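Rx protein (Solanum tuberosum, PDB 4M70) probably acts as a nucleotide-binding, leucine-rich-repeat resistance protein that triggers plant defence against pathogens, represented here by its N-terminal coiled-coil domain. Local coordinates at residues M14-I17 against H18-M21; Y32-L35 against K36-A40; T56-E59 against V60-V63. All coordinates share one frame; numbering follows the deposited sequence.

Contact 1 (M14-I17 against H18-M21)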
ATOM      1  N   MET A  14      -5.980  -6.354   2.001  1.00 48.84           N
ATOM      2  CA  MET A  14      -6.797  -5.859   3.105  1.00 49.52           C
ATOM      3  C   MET A  14      -6.610  -6.785   4.306  1.00 56.63           C
ATOM      4  O   MET A  14      -6.344  -6.334   5.435  1.00 52.66           O
ATOM      5  CB  MET A  14      -8.273  -5.799   2.681  1.00 49.76           C
ATOM      6  CG  MET A  14      -8.617  -4.608   1.771  1.00 53.90           C
ATOM      7  SD  MET A  14     -10.080  -4.844   0.722  1.00 57.35           S
ATOM      8  CE  MET A  14     -11.389  -4.969   1.939  1.00 54.13           C
ATOM      9  N   ARG A  15      -6.742  -8.084   4.054  1.00 49.29           N
ATOM     10  CA  ARG A  15      -6.568  -9.090   5.101  1.00 49.98           C
ATOM     11  C   ARG A  15      -5.165  -9.029   5.728  1.00 50.37           C
ATOM     12  O   ARG A  15      -5.005  -9.149   6.951  1.00 54.06           O
ATOM     13  CB  ARG A  15      -6.863 -10.479   4.527  1.00 56.18           C
ATOM     14  CG  ARG A  15      -7.381 -11.499   5.524  1.00 63.43           C
ATOM     15  CD  ARG A  15      -8.084 -12.638   4.798  1.00 66.72           C
ATOM     16  NE  ARG A  15      -7.293 -13.115   3.668  1.00 71.55           N
ATOM     17  CZ  ARG A  15      -7.776 -13.349   2.450  1.00 68.93           C
ATOM     18  NH1 ARG A  15      -9.064 -13.161   2.190  1.00 63.45           N
ATOM     19  NH2 ARG A  15      -6.967 -13.780   1.493  1.00 71.97           N
ATOM     20  N   THR A  16      -4.156  -8.832   4.880  1.00 51.50           N
ATOM     21  CA  THR A  16      -2.769  -8.731   5.328  1.00 48.96           C
ATOM     22  C   THR A  16      -2.569  -7.510   6.216  1.00 53.92           C
ATOM     23  O   THR A  16      -1.894  -7.567   7.251  1.00 48.90           O
ATOM     24  CB  THR A  16      -1.806  -8.656   4.126  1.00 51.65           C
ATOM     25  OG1 THR A  16      -1.885  -9.873   3.371  1.00 60.39           O
ATOM     26  CG2 THR A  16      -0.371  -8.431   4.587  1.00 45.33           C
ATOM     27  N   ILE A  17      -3.193  -6.408   5.815  1.00 54.43           N
ATOM     28  CA  ILE A  17      -3.130  -5.180   6.587  1.00 50.21           C
ATOM     29  C   ILE A  17      -3.750  -5.386   7.964  1.00 53.47           C
ATOM     30  O   ILE A  17      -3.170  -4.980   8.973  1.00 54.85           O
ATOM     31  CB  ILE A  17      -3.810  -4.015   5.847  1.00 53.13           C
ATOM     32  CG1 ILE A  17      -2.891  -3.490   4.742  1.00 45.77           C
ATOM     33  CG2 ILE A  17      -4.150  -2.888   6.807  1.00 52.88           C
ATOM     34  CD1 ILE A  17      -3.555  -2.498   3.814  1.00 47.52           C
ATOM     35  N   HIS A  18      -4.913  -6.029   8.019  1.00 48.67           N
ATOM     36  CA  HIS A  18      -5.509  -6.327   9.321  1.00 55.91           C
ATOM     37  C   HIS A  18      -4.640  -7.251  10.191  1.00 59.95           C
ATOM     38  O   HIS A  18      -4.561  -7.056  11.411  1.00 56.43           O
ATOM     39  CB  HIS A  18      -6.932  -6.870   9.175  1.00 59.09           C
ATOM     40  CG  HIS A  18      -7.980  -5.799   9.235  1.00 62.01           C
ATOM     41  ND1 HIS A  18      -9.330  -6.066   9.148  1.00 62.48           N
ATOM     42  CD2 HIS A  18      -7.870  -4.456   9.367  1.00 60.71           C
ATOM     43  CE1 HIS A  18     -10.006  -4.933   9.231  1.00 65.81           C
ATOM     44  NE2 HIS A  18      -9.144  -3.941   9.362  1.00 61.47           N
ATOM     45  N   GLN A  19      -3.998  -8.250   9.580  1.00 53.62           N
ATOM     46  CA  GLN A  19      -3.076  -9.113  10.326  1.00 54.78           C
ATOM     47  C   GLN A  19      -1.917  -8.303  10.917  1.00 55.44           C
ATOM     48  O   GLN A  19      -1.523  -8.499  12.082  1.00 53.76           O
ATOM     49  CB  GLN A  19      -2.549 -10.242   9.438  1.00 48.23           C
ATOM     50  CG  GLN A  19      -3.602 -11.281   9.065  1.00 53.29           C
ATOM     51  CD  GLN A  19      -3.087 -12.312   8.074  1.00 60.82           C
ATOM     52  OE1 GLN A  19      -2.178 -12.036   7.287  1.00 58.40           O
ATOM     53  NE2 GLN A  19      -3.659 -13.508   8.113  1.00 61.50           N
ATOM     54  N   SER A  20      -1.385  -7.387  10.111  1.00 46.62           N
ATOM     55  CA  SER A  20      -0.325  -6.499  10.567  1.00 56.09           C
ATOM     56  C   SER A  20      -0.821  -5.615  11.706  1.00 58.26           C
ATOM     57  O   SER A  20      -0.081  -5.354  12.642  1.00 60.74           O
ATOM     58  CB  SER A  20       0.201  -5.635   9.419  1.00 59.85           C
ATOM     59  OG  SER A  20       1.261  -4.793   9.850  1.00 55.88           O
ATOM     60  N   MET A  21      -2.067  -5.154  11.619  1.00 59.54           N
ATOM     61  CA  MET A  21      -2.646  -4.322  12.677  1.00 62.73           C
ATOM     62  C   MET A  21      -2.744  -5.094  13.981  1.00 68.81           C
ATOM     63  O   MET A  21      -2.390  -4.587  15.046  1.00 63.72           O
ATOM     64  CB  MET A  21      -4.030  -3.789  12.287  1.00 54.51           C
ATOM     65  CG  MET A  21      -4.011  -2.681  11.248  1.00 56.81           C
ATOM     66  SD  MET A  21      -5.652  -2.197  10.653  1.00 70.13           S
ATOM     67  CE  MET A  21      -6.427  -1.623  12.171  1.00 60.62           C
TER
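M21 reaches back over one turn of helix 4-24 to meet I17, and its side chain can be followed atom by atom. CB stands 3.6 Å from I17 O. CG comes closer, 3.3 Å from I17 O, because chi1 of -74° sets it anti to the carbonyl carbon of M21 and swings it back along the helix. The chain runs straight through chi2, so that SD arrives beside the branch methyl of I17, with M21 SD to I17 CG2 at 4.2 Å. A bend at chi3 then turns the terminal methyl off the line of the chain. The two side chains meet at a slant, sulfur against methyl. M21 N also donates to I17 O at 2.9 Å, so this carbonyl has its amide donor as well as the CH2 groups of M21 around it.

Q19 repeats the pattern on R15: its CG lies 3.3 Å from R15 O, while Q19 OE1 passes 3.9 Å from T16 CA. Q19 N bonds R15 O at 3.0 Å, N-H...O angle 158°. S20 and T16 are linked through the backbone, S20 N to T16 O, 2.9 Å; their hydroxyls look elsewhere, S20 OG to S77 and T16 OG1 to E70 and S12 O. H18 N donates to M14 O, and the H18 imidazole stacks on Y32 with NE2 held by Q29.

The i to i+4 bonds from M14 through M21 are those of a regular alpha-helix. I17 and M21 also touch L28, and T16 and S20 meet V73 on helix 56-81. E70 and V73 belong to its EDVID-type sequence, and the arrangement is typical of an amphipathic helix in a plant resistance-protein coiled-coil domain, here folded as a four-helix bundle.

Contact 2 (Y32-L35 against K36-A40)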
ATOM      1  N   TYR A  32      -6.801   0.409   4.960  1.00 48.45           N
ATOM      2  CA  TYR A  32      -7.797  -0.642   4.785  1.00 52.25           C
ATOM      3  C   TYR A  32      -9.067  -0.076   4.140  1.00 59.55           C
ATOM      4  O   TYR A  32      -9.586  -0.644   3.181  1.00 56.95           O
ATOM      5  CB  TYR A  32      -8.102  -1.275   6.145  1.00 47.17           C
ATOM      6  CG  TYR A  32      -9.012  -2.476   6.110  1.00 57.95           C
ATOM      7  CD1 TYR A  32     -10.382  -2.343   6.285  1.00 59.06           C
ATOM      8  CD2 TYR A  32      -8.494  -3.755   5.926  1.00 52.94           C
ATOM      9  CE1 TYR A  32     -11.216  -3.447   6.262  1.00 62.91           C
ATOM     10  CE2 TYR A  32      -9.318  -4.861   5.902  1.00 55.61           C
ATOM     11  CZ  TYR A  32     -10.677  -4.704   6.069  1.00 61.23           C
ATOM     12  OH  TYR A  32     -11.501  -5.809   6.050  1.00 61.35           O
ATOM     13  N   GLU A  33      -9.556   1.045   4.665  1.00 59.93           N
ATOM     14  CA  GLU A  33     -10.780   1.668   4.162  1.00 53.85           C
ATOM     15  C   GLU A  33     -10.621   2.187   2.737  1.00 53.42           C
ATOM     16  O   GLU A  33     -11.523   2.035   1.904  1.00 58.80           O
ATOM     17  CB  GLU A  33     -11.218   2.816   5.078  1.00 58.23           C
ATOM     18  CG  GLU A  33     -11.690   2.386   6.461  1.00 62.42           C
ATOM     19  CD  GLU A  33     -12.994   1.607   6.412  1.00 74.80           C
ATOM     20  OE1 GLU A  33     -13.754   1.775   5.432  1.00 79.73           O
ATOM     21  OE2 GLU A  33     -13.270   0.839   7.360  1.00 78.07           O
ATOM     22  N   LYS A  34      -9.472   2.793   2.455  1.00 51.34           N
ATOM     23  CA  LYS A  34      -9.204   3.281   1.109  1.00 50.33           C
ATOM     24  C   LYS A  34      -9.142   2.125   0.113  1.00 51.76           C
ATOM     25  O   LYS A  34      -9.663   2.213  -1.009  1.00 51.34           O
ATOM     26  CB  LYS A  34      -7.897   4.075   1.088  1.00 56.10           C
ATOM     27  CG  LYS A  34      -7.598   4.777  -0.219  1.00 59.52           C
ATOM     28  CD  LYS A  34      -6.267   5.523  -0.146  1.00 70.40           C
ATOM     29  CE  LYS A  34      -6.263   6.591   0.944  1.00 70.98           C
ATOM     30  NZ  LYS A  34      -4.951   7.306   1.031  1.00 73.53           N
ATOM     31  N   LEU A  35      -8.545   1.022   0.553  1.00 52.87           N
ATOM     32  CA  LEU A  35      -8.447  -0.176  -0.267  1.00 44.57           C
ATOM     33  C   LEU A  35      -9.797  -0.792  -0.556  1.00 51.10           C
ATOM     34  O   LEU A  35     -10.102  -1.138  -1.696  1.00 54.14           O
ATOM     35  CB  LEU A  35      -7.578  -1.222   0.429  1.00 52.15           C
ATOM     36  CG  LEU A  35      -6.098  -1.270   0.084  1.00 53.71           C
ATOM     37  CD1 LEU A  35      -5.447  -2.400   0.844  1.00 50.91           C
ATOM     38  CD2 LEU A  35      -5.944  -1.482  -1.407  1.00 51.52           C
ATOM     39  N   LYS A  36     -10.607  -0.906   0.491  1.00 55.17           N
ATOM     40  CA  LYS A  36     -11.953  -1.448   0.390  1.00 56.38           C
ATOM     41  C   LYS A  36     -12.774  -0.615  -0.582  1.00 58.18           C
ATOM     42  O   LYS A  36     -13.489  -1.153  -1.427  1.00 60.94           O
ATOM     43  CB  LYS A  36     -12.610  -1.469   1.771  1.00 61.39           C
ATOM     44  CG  LYS A  36     -13.933  -2.217   1.839  1.00 58.68           C
ATOM     45  CD  LYS A  36     -14.386  -2.364   3.281  1.00 60.55           C
ATOM     46  CE  LYS A  36     -15.718  -3.081   3.382  1.00 70.99           C
ATOM     47  NZ  LYS A  36     -16.099  -3.326   4.805  1.00 81.84           N
ATOM     48  N   SER A  37     -12.680   0.703  -0.441  1.00 53.93           N
ATOM     49  CA  SER A  37     -13.403   1.616  -1.317  1.00 51.99           C
ATOM     50  C   SER A  37     -12.979   1.480  -2.785  1.00 59.39           C
ATOM     51  O   SER A  37     -13.825   1.424  -3.693  1.00 61.16           O
ATOM     52  CB  SER A  37     -13.204   3.052  -0.839  1.00 49.26           C
ATOM     53  OG  SER A  37     -13.924   3.963  -1.647  1.00 68.73           O
ATOM     54  N   LEU A  38     -11.670   1.381  -3.015  1.00 57.77           N
ATOM     55  CA  LEU A  38     -11.168   1.221  -4.375  1.00 53.34           C
ATOM     56  C   LEU A  38     -11.626  -0.116  -4.962  1.00 56.97           C
ATOM     57  O   LEU A  38     -11.951  -0.213  -6.159  1.00 54.67           O
ATOM     58  CB  LEU A  38      -9.640   1.329  -4.392  1.00 51.87           C
ATOM     59  CG  LEU A  38      -9.061   2.724  -4.136  1.00 57.73           C
ATOM     60  CD1 LEU A  38      -7.575   2.659  -3.815  1.00 46.88           C
ATOM     61  CD2 LEU A  38      -9.313   3.639  -5.330  1.00 49.28           C
ATOM     62  N   ARG A  39     -11.671  -1.138  -4.110  1.00 54.05           N
ATOM     63  CA  ARG A  39     -12.085  -2.463  -4.544  1.00 55.31           C
ATOM     64  C   ARG A  39     -13.556  -2.402  -4.932  1.00 60.63           C
ATOM     65  O   ARG A  39     -13.978  -2.993  -5.931  1.00 56.77           O
ATOM     66  CB  ARG A  39     -11.889  -3.483  -3.421  1.00 55.31           C
ATOM     67  CG  ARG A  39     -12.192  -4.920  -3.829  1.00 57.40           C
ATOM     68  CD  ARG A  39     -12.237  -5.882  -2.640  1.00 54.05           C
ATOM     69  NE  ARG A  39     -13.334  -5.555  -1.725  1.00 54.76           N
ATOM     70  CZ  ARG A  39     -13.631  -6.236  -0.622  1.00 60.18           C
ATOM     71  NH1 ARG A  39     -12.931  -7.312  -0.289  1.00 57.28           N
ATOM     72  NH2 ARG A  39     -14.648  -5.854   0.138  1.00 58.83           N
ATOM     73  N   ALA A  40     -14.324  -1.672  -4.126  1.00 56.04           N
ATOM     74  CA  ALA A  40     -15.738  -1.446  -4.387  1.00 58.31           C
ATOM     75  C   ALA A  40     -15.928  -0.802  -5.748  1.00 57.66           C
ATOM     76  O   ALA A  40     -16.868  -1.118  -6.479  1.00 65.13           O
ATOM     77  CB  ALA A  40     -16.367  -0.605  -3.287  1.00 57.70           C
TER
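K36 packs back against the turn that begins at Y32. Its CB sits 3.4 Å from Y32 O, and K36 N donates to the same oxygen at 2.9 Å with an N-H...O angle of 161°. With chi1 at -171° CG lies anti to the amide nitrogen of K36, and the chain then runs fully extended past the phenol. The approach to the ring is loose and oblique, K36 CD to Y32 CE1 4.5 Å. The ammonium group goes on beyond it: K36 NZ remains 5.6 Å from E33 OE2, an attraction at a distance at most, since E33 OE2 is hydrogen-bonded to Q29.

L35 does the opposite. Its isobutyl group leaves this helix for the interior, where it meets L13 and I17 of helix 4-24 and L104 of helix 86-119. To the following turn it offers its carbonyl, with R39 N bonded to L35 O at 2.9 Å. Helix 29-42 is thus amphipathic, as expected of a member of a four-helix coiled-coil domain: L35 and L38 are buried, while E33, K34, K36 and S37 lie on exposed surface.

The side chains of K34 and L38 run alongside each other in a common direction. L38 CG rests 3.2 Å from K34 O, and the branch methyl L38 CD1 reaches the lysine's own chain, 4.2 Å from K34 CG. CG is the K34 carbon that meets L38; beyond CD a bend at chi3 (-60°) redirects CE and NZ. Both residues also approach helix 86-119, K34 at E101 and L104, L38 at D108. L38 N closes the turn on K34 O, 3.0 Å away, while R39 carries its guanidinium across to T11 of helix 4-24.

Contact 3 (T56-E59 against V60-V63)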
ATOM      1  N   THR A  56      -6.688  -5.627 -19.025  1.00 63.80           N
ATOM      2  CA  THR A  56      -6.038  -6.809 -18.467  1.00 66.98           C
ATOM      3  C   THR A  56      -4.648  -6.412 -17.982  1.00 64.30           C
ATOM      4  O   THR A  56      -4.171  -6.891 -16.953  1.00 63.52           O
ATOM      5  CB  THR A  56      -5.981  -7.979 -19.476  1.00 66.98           C
ATOM      6  OG1 THR A  56      -7.304  -8.493 -19.686  1.00 72.67           O
ATOM      7  CG2 THR A  56      -5.102  -9.104 -18.954  1.00 66.38           C
ATOM      8  N   ILE A  57      -4.015  -5.510 -18.726  1.00 64.04           N
ATOM      9  CA  ILE A  57      -2.713  -4.980 -18.350  1.00 66.20           C
ATOM     10  C   ILE A  57      -2.806  -4.262 -17.006  1.00 64.62           C
ATOM     11  O   ILE A  57      -1.975  -4.485 -16.120  1.00 67.59           O
ATOM     12  CB  ILE A  57      -2.167  -4.026 -19.433  1.00 66.56           C
ATOM     13  CG1 ILE A  57      -1.936  -4.796 -20.737  1.00 78.29           C
ATOM     14  CG2 ILE A  57      -0.868  -3.386 -18.983  1.00 70.96           C
ATOM     15  CD1 ILE A  57      -1.591  -3.922 -21.928  1.00 76.88           C
ATOM     16  N   LEU A  58      -3.831  -3.430 -16.845  1.00 62.14           N
ATOM     17  CA  LEU A  58      -4.056  -2.746 -15.574  1.00 62.44           C
ATOM     18  C   LEU A  58      -4.282  -3.743 -14.441  1.00 60.40           C
ATOM     19  O   LEU A  58      -3.804  -3.541 -13.322  1.00 58.57           O
ATOM     20  CB  LEU A  58      -5.258  -1.800 -15.671  1.00 62.26           C
ATOM     21  CG  LEU A  58      -5.191  -0.653 -16.680  1.00 60.10           C
ATOM     22  CD1 LEU A  58      -6.504   0.097 -16.711  1.00 65.27           C
ATOM     23  CD2 LEU A  58      -4.057   0.286 -16.330  1.00 63.30           C
ATOM     24  N   GLU A  59      -5.008  -4.818 -14.734  1.00 59.20           N
ATOM     25  CA  GLU A  59      -5.281  -5.839 -13.731  1.00 62.28           C
ATOM     26  C   GLU A  59      -3.982  -6.520 -13.304  1.00 57.84           C
ATOM     27  O   GLU A  59      -3.791  -6.825 -12.127  1.00 63.23           O
ATOM     28  CB  GLU A  59      -6.312  -6.848 -14.240  1.00 61.31           C
ATOM     29  CG  GLU A  59      -6.736  -7.853 -13.186  1.00 60.91           C
ATOM     30  CD  GLU A  59      -8.049  -8.523 -13.522  1.00 66.40           C
ATOM     31  OE1 GLU A  59      -8.708  -9.047 -12.598  1.00 66.30           O
ATOM     32  OE2 GLU A  59      -8.437  -8.499 -14.707  1.00 74.48           O
ATOM     33  N   VAL A  60      -3.098  -6.767 -14.268  1.00 57.24           N
ATOM     34  CA  VAL A  60      -1.775  -7.308 -13.975  1.00 62.03           C
ATOM     35  C   VAL A  60      -1.034  -6.353 -13.040  1.00 62.48           C
ATOM     36  O   VAL A  60      -0.449  -6.777 -12.033  1.00 59.39           O
ATOM     37  CB  VAL A  60      -0.947  -7.524 -15.267  1.00 66.40           C
ATOM     38  CG1 VAL A  60       0.508  -7.841 -14.936  1.00 58.27           C
ATOM     39  CG2 VAL A  60      -1.551  -8.634 -16.111  1.00 60.59           C
ATOM     40  N   GLU A  61      -1.093  -5.065 -13.365  1.00 55.30           N
ATOM     41  CA  GLU A  61      -0.446  -4.035 -12.552  1.00 59.62           C
ATOM     42  C   GLU A  61      -0.930  -4.050 -11.093  1.00 61.12           C
ATOM     43  O   GLU A  61      -0.120  -4.101 -10.152  1.00 60.03           O
ATOM     44  CB  GLU A  61      -0.679  -2.648 -13.178  1.00 63.47           C
ATOM     45  CG  GLU A  61      -0.200  -2.532 -14.628  1.00 74.68           C
ATOM     46  CD  GLU A  61      -0.597  -1.220 -15.289  1.00 83.69           C
ATOM     47  OE1 GLU A  61      -1.325  -0.421 -14.659  1.00 88.06           O
ATOM     48  OE2 GLU A  61      -0.204  -1.005 -16.458  1.00 86.08           O
ATOM     49  N   ILE A  62      -2.251  -4.056 -10.916  1.00 51.48           N
ATOM     50  CA  ILE A  62      -2.850  -4.089  -9.586  1.00 50.61           C
ATOM     51  C   ILE A  62      -2.497  -5.363  -8.825  1.00 58.41           C
ATOM     52  O   ILE A  62      -2.128  -5.314  -7.646  1.00 54.95           O
ATOM     53  CB  ILE A  62      -4.387  -3.950  -9.649  1.00 54.38           C
ATOM     54  CG1 ILE A  62      -4.791  -2.552 -10.124  1.00 50.22           C
ATOM     55  CG2 ILE A  62      -5.003  -4.205  -8.288  1.00 52.51           C
ATOM     56  CD1 ILE A  62      -6.297  -2.353 -10.236  1.00 53.47           C
ATOM     57  N   VAL A  63      -2.615  -6.499  -9.502  1.00 51.33           N
ATOM     58  CA  VAL A  63      -2.309  -7.785  -8.887  1.00 52.72           C
ATOM     59  C   VAL A  63      -0.879  -7.869  -8.365  1.00 52.41           C
ATOM     60  O   VAL A  63      -0.658  -8.171  -7.178  1.00 55.66           O
ATOM     61  CB  VAL A  63      -2.587  -8.950  -9.867  1.00 55.70           C
ATOM     62  CG1 VAL A  63      -1.890 -10.232  -9.418  1.00 55.42           C
ATOM     63  CG2 VAL A  63      -4.079  -9.169 -10.010  1.00 56.68           C
TER
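The carboxylate of E61 lies with one face over the backbone of the preceding turn: E61 CD stands 3.8 Å from L58 CA, nearly straight above the plane. Two methyls approach that same side obliquely, one for each oxygen, with E61 OE1 3.3 Å from L58 CD2 and E61 OE2 3.5 Å from I57 CG2. The group gets there because chi1 of -57° puts CG anti to the carbonyl carbon of E61, 3.0 Å from I57 O, and the rest of the chain is extended.

E59's flat group turns away from V60-V63. Its OE1 accepts the amide of A6, with a weak bond from M5, in the first turn of helix 4-24.

V60 and V63 each put a methyl against a carbonyl one turn back: V60 CG2 lies 3.3 Å from T56 O, V63 CG2 3.2 Å from E59 O. I62 N bonds L58 O at 2.9 Å, N-H...O angle 165°.

The chemistry therefore divides. Within this turn the E61 carboxylate meets aliphatic carbon, while the side chain also touches T110 of helix 86-119. E59 places its negative charge at the N-terminal start of helix 4-24, where the helix dipole would probably stabilise it; its hydrogen bond to A6 links helix 56-81 to helix 4-24.

The three contacts follow one another along the chain, each within a single helix: contact 1 on helix 4-24, contact 2 on helix 29-42, contact 3 on helix 56-81. Contacts 1 and 2 have centres 13 Å apart and touch directly, I17 CD1 lying 3.5 Å from L35 CD1. Contact 3 stands apart, its centre 22 Å from that of contact 1, on the opposite side of the chain's centre, and 17 Å from that of contact 2; its nearest atoms are about 10 Å and about 7 Å away. Helix 86-119 touches all three. The compact four-helix domain is thus tied together by side chains crossing between helices, while each contact lies within one regular helix, its i to i+4 backbone bonds intact.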